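Local coordinates for putative SnoaL-like polyketide cyclase (Jannaschia sp., PDB 3KKG), which is of unproven function but probably catalyses ring closure of a polyketide or a related reaction, at residues 71-76 with 89-94. Residues are numbered along the deposited sequence; the frame is centred on the assembly and turned at random. Where two conformers were deposited one is given.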
ATOM      1  N   LEU A  71      -6.696   4.364 -18.310  1.00 17.67           N
ATOM      2  CA  LEU A  71      -5.775   3.693 -17.382  1.00 17.75           C
ATOM      3  C   LEU A  71      -5.945   2.187 -17.483  1.00 17.42           C
ATOM      4  O   LEU A  71      -7.051   1.661 -17.415  1.00 19.06           O
ATOM      5  CB  LEU A  71      -6.065   4.158 -15.963  1.00 17.12           C
ATOM      6  CG  LEU A  71      -4.952   3.890 -14.943  1.00 18.52           C
ATOM      7  CD1 LEU A  71      -3.676   4.638 -15.234  1.00 18.87           C
ATOM      8  CD2 LEU A  71      -5.481   4.309 -13.577  1.00 19.86           C
ATOM      9  N   GLU A  72      -4.797   1.530 -17.632  1.00 18.56           N
ATOM     10  CA  GLU A  72      -4.712   0.079 -17.627  1.00 17.82           C
ATOM     11  C   GLU A  72      -4.181  -0.450 -16.322  1.00 18.36           C
ATOM     12  O   GLU A  72      -3.255   0.106 -15.758  1.00 18.19           O
ATOM     13  CB  GLU A  72      -3.815  -0.418 -18.762  1.00 16.48           C
ATOM     14  CG  GLU A  72      -4.391  -0.117 -20.151  1.00 20.53           C
ATOM     15  CD  GLU A  72      -3.431  -0.504 -21.285  1.00 24.58           C
ATOM     16  OE1 GLU A  72      -2.338  -1.040 -21.004  1.00 30.22           O
ATOM     17  OE2 GLU A  72      -3.729  -0.161 -22.423  1.00 31.05           O
ATOM     18  N   VAL A  73      -4.764  -1.551 -15.877  1.00 17.14           N
ATOM     19  CA  VAL A  73      -4.316  -2.243 -14.666  1.00 15.15           C
ATOM     20  C   VAL A  73      -3.916  -3.670 -14.992  1.00 16.68           C
ATOM     21  O   VAL A  73      -4.626  -4.364 -15.680  1.00 17.83           O
ATOM     22  CB  VAL A  73      -5.377  -2.110 -13.497  1.00 16.47           C
ATOM     23  CG1 VAL A  73      -6.709  -2.753 -13.864  1.00 19.37           C
ATOM     24  CG2 VAL A  73      -4.785  -2.676 -12.200  1.00 17.56           C
ATOM     25  N   VAL A  74      -2.759  -4.074 -14.451  1.00 17.11           N
ATOM     26  CA  VAL A  74      -2.293  -5.464 -14.529  1.00 17.48           C
ATOM     27  C   VAL A  74      -2.115  -5.954 -13.107  1.00 16.86           C
ATOM     28  O   VAL A  74      -1.252  -5.468 -12.353  1.00 18.18           O
ATOM     29  CB  VAL A  74      -1.012  -5.606 -15.338  1.00 17.33           C
ATOM     30  CG1 VAL A  74      -0.594  -7.089 -15.378  1.00 18.40           C
ATOM     31  CG2 VAL A  74      -1.210  -5.144 -16.784  1.00 18.83           C
ATOM     32  N   VAL A  75      -2.943  -6.915 -12.702  1.00 16.49           N
ATOM     33  CA  VAL A  75      -2.847  -7.519 -11.394  1.00 17.33           C
ATOM     34  C   VAL A  75      -1.583  -8.337 -11.341  1.00 17.82           C
ATOM     35  O   VAL A  75      -1.304  -9.163 -12.254  1.00 18.31           O
ATOM     36  CB  VAL A  75      -4.096  -8.370 -11.089  1.00 18.21           C
ATOM     37  CG1 VAL A  75      -3.861  -9.178  -9.783  1.00 17.64           C
ATOM     38  CG2 VAL A  75      -5.370  -7.507 -10.975  1.00 19.93           C
ATOM     39  N   GLU A  76      -0.796  -8.176 -10.280  1.00 18.57           N
ATOM     40  CA  GLU A  76       0.344  -9.044 -10.117  1.00 22.35           C
ATOM     41  C   GLU A  76       0.554  -9.760  -8.820  1.00 19.14           C
ATOM     42  O   GLU A  76       1.481 -10.581  -8.749  1.00 22.07           O
ATOM     43  CB  GLU A  76       1.609  -8.369 -10.362  1.00 25.51           C
ATOM     44  CG  GLU A  76       1.795  -7.211  -9.575  1.00 22.06           C
ATOM     45  CD  GLU A  76       3.219  -6.761  -9.766  1.00 29.10           C
ATOM     46  OE1 GLU A  76       3.409  -6.044 -10.806  1.00 32.53           O
ATOM     47  OE2 GLU A  76       4.088  -7.094  -8.925  1.00 34.07           O
ATOM     48  N   ALA A  89      -1.033  -4.324  -8.041  1.00 19.01           N
ATOM     49  CA  ALA A  89      -1.180  -4.185  -9.468  1.00 18.18           C
ATOM     50  C   ALA A  89      -0.179  -3.174  -9.965  1.00 17.55           C
ATOM     51  O   ALA A  89       0.560  -2.560  -9.189  1.00 17.67           O
ATOM     52  CB  ALA A  89      -2.651  -3.811  -9.885  1.00 17.94           C
ATOM     53  N   ARG A  90      -0.086  -3.072 -11.285  0.50 16.23           N
ATOM     54  CA  ARG A  90       0.588  -1.933 -11.893  0.50 16.42           C
ATOM     55  C   ARG A  90      -0.365  -1.186 -12.791  0.50 15.83           C
ATOM     56  O   ARG A  90      -1.222  -1.765 -13.438  0.50 15.91           O
ATOM     57  CB  ARG A  90       1.847  -2.321 -12.618  0.50 16.50           C
ATOM     58  CG  ARG A  90       2.960  -2.792 -11.684  0.50 19.00           C
ATOM     59  CD  ARG A  90       4.268  -2.915 -12.440  0.50 19.86           C
ATOM     60  NE  ARG A  90       4.860  -1.593 -12.720  0.50 21.05           N
ATOM     61  CZ  ARG A  90       5.606  -0.892 -11.847  0.50 20.64           C
ATOM     62  NH1 ARG A  90       5.895  -1.411 -10.665  0.50 19.67           N
ATOM     63  NH2 ARG A  90       6.121   0.297 -12.155  0.50 19.52           N
ATOM     64  N   LEU A  91      -0.223   0.118 -12.760  1.00 17.55           N
ATOM     65  CA  LEU A  91      -1.052   1.047 -13.529  1.00 16.66           C
ATOM     66  C   LEU A  91      -0.203   1.727 -14.585  1.00 17.63           C
ATOM     67  O   LEU A  91       0.880   2.218 -14.267  1.00 18.07           O
ATOM     68  CB  LEU A  91      -1.574   2.167 -12.620  1.00 18.01           C
ATOM     69  CG  LEU A  91      -2.397   1.710 -11.446  1.00 17.36           C
ATOM     70  CD1 LEU A  91      -2.839   2.934 -10.592  1.00 21.06           C
ATOM     71  CD2 LEU A  91      -3.603   0.909 -11.878  1.00 20.53           C
ATOM     72  N   THR A  92      -0.764   1.809 -15.782  1.00 16.25           N
ATOM     73  CA  THR A  92      -0.116   2.522 -16.870  1.00 16.47           C
ATOM     74  C   THR A  92      -1.148   3.325 -17.631  1.00 16.25           C
ATOM     75  O   THR A  92      -2.202   2.844 -17.993  1.00 17.18           O
ATOM     76  CB  THR A  92       0.628   1.600 -17.834  1.00 18.80           C
ATOM     77  OG1 THR A  92      -0.281   0.611 -18.312  1.00 20.48           O
ATOM     78  CG2 THR A  92       1.814   0.937 -17.134  1.00 19.63           C
ATOM     79  N   GLY A  93      -0.787   4.567 -17.973  1.00 18.31           N
ATOM     80  CA  GLY A  93      -1.631   5.384 -18.837  1.00 17.30           C
ATOM     81  C   GLY A  93      -1.273   6.835 -18.743  1.00 15.94           C
ATOM     82  O   GLY A  93      -0.412   7.245 -18.000  1.00 17.46           O
ATOM     83  N   ALA A  94      -1.953   7.599 -19.587  1.00 16.14           N
ATOM     84  CA  ALA A  94      -1.673   9.014 -19.765  1.00 16.47           C
ATOM     85  C   ALA A  94      -2.661   9.884 -19.024  1.00 15.14           C
ATOM     86  O   ALA A  94      -3.865   9.612 -19.073  1.00 17.04           O
ATOM     87  CB  ALA A  94      -1.714   9.359 -21.265  1.00 17.05           C
TER
HETATM   88  O   HOH W   1       0.025  -0.299 -20.788  1.00 28.03           O
HETATM   89  O   HOH W   2       5.242  -3.796  -9.194  1.00 21.84           O
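Val73 and Leu91 lie side by side and point the same way on one face of the antiparallel hairpin formed by strands 72-81 and 84-94, at one edge of the chain's curved sheet in this NTF2-like fold. Val73 sets CG2 anti to its backbone N (CG1 at chi1 62°), which carries that methyl across to Leu91 CD2 at 3.8 Å and to Ala89 CB at 3.3 Å, tight for two carbons. Phe19 and Trp23 touch Val73. Leu71, just ahead of the strand, reaches over with CD1 to lie 3.6 Å from Thr92 O, a carbonyl that also accepts a nearly straight bond (172°) from Glu72 N. The reciprocal bond runs from Thr92 N to Glu72 O, and a second pair joins Val74 and Arg90.

Glu72, Val74, Arg90 and Thr92 line the opposite face. At the far end Glu76 OE1 rests 3.4 Å from Arg90 CG; the charged ends pair separately, Glu76 with Arg128 of the second subunit and, in the conformer given, Arg90 NH2 with Asp110 OD1. There a water accepts from Arg90 NH1 in the guanidinium plane and bonds weakly to Glu76 OE1. Another water donates a short bond to Glu72 OE1 and lies 2.7 Å from Thr92 OG1.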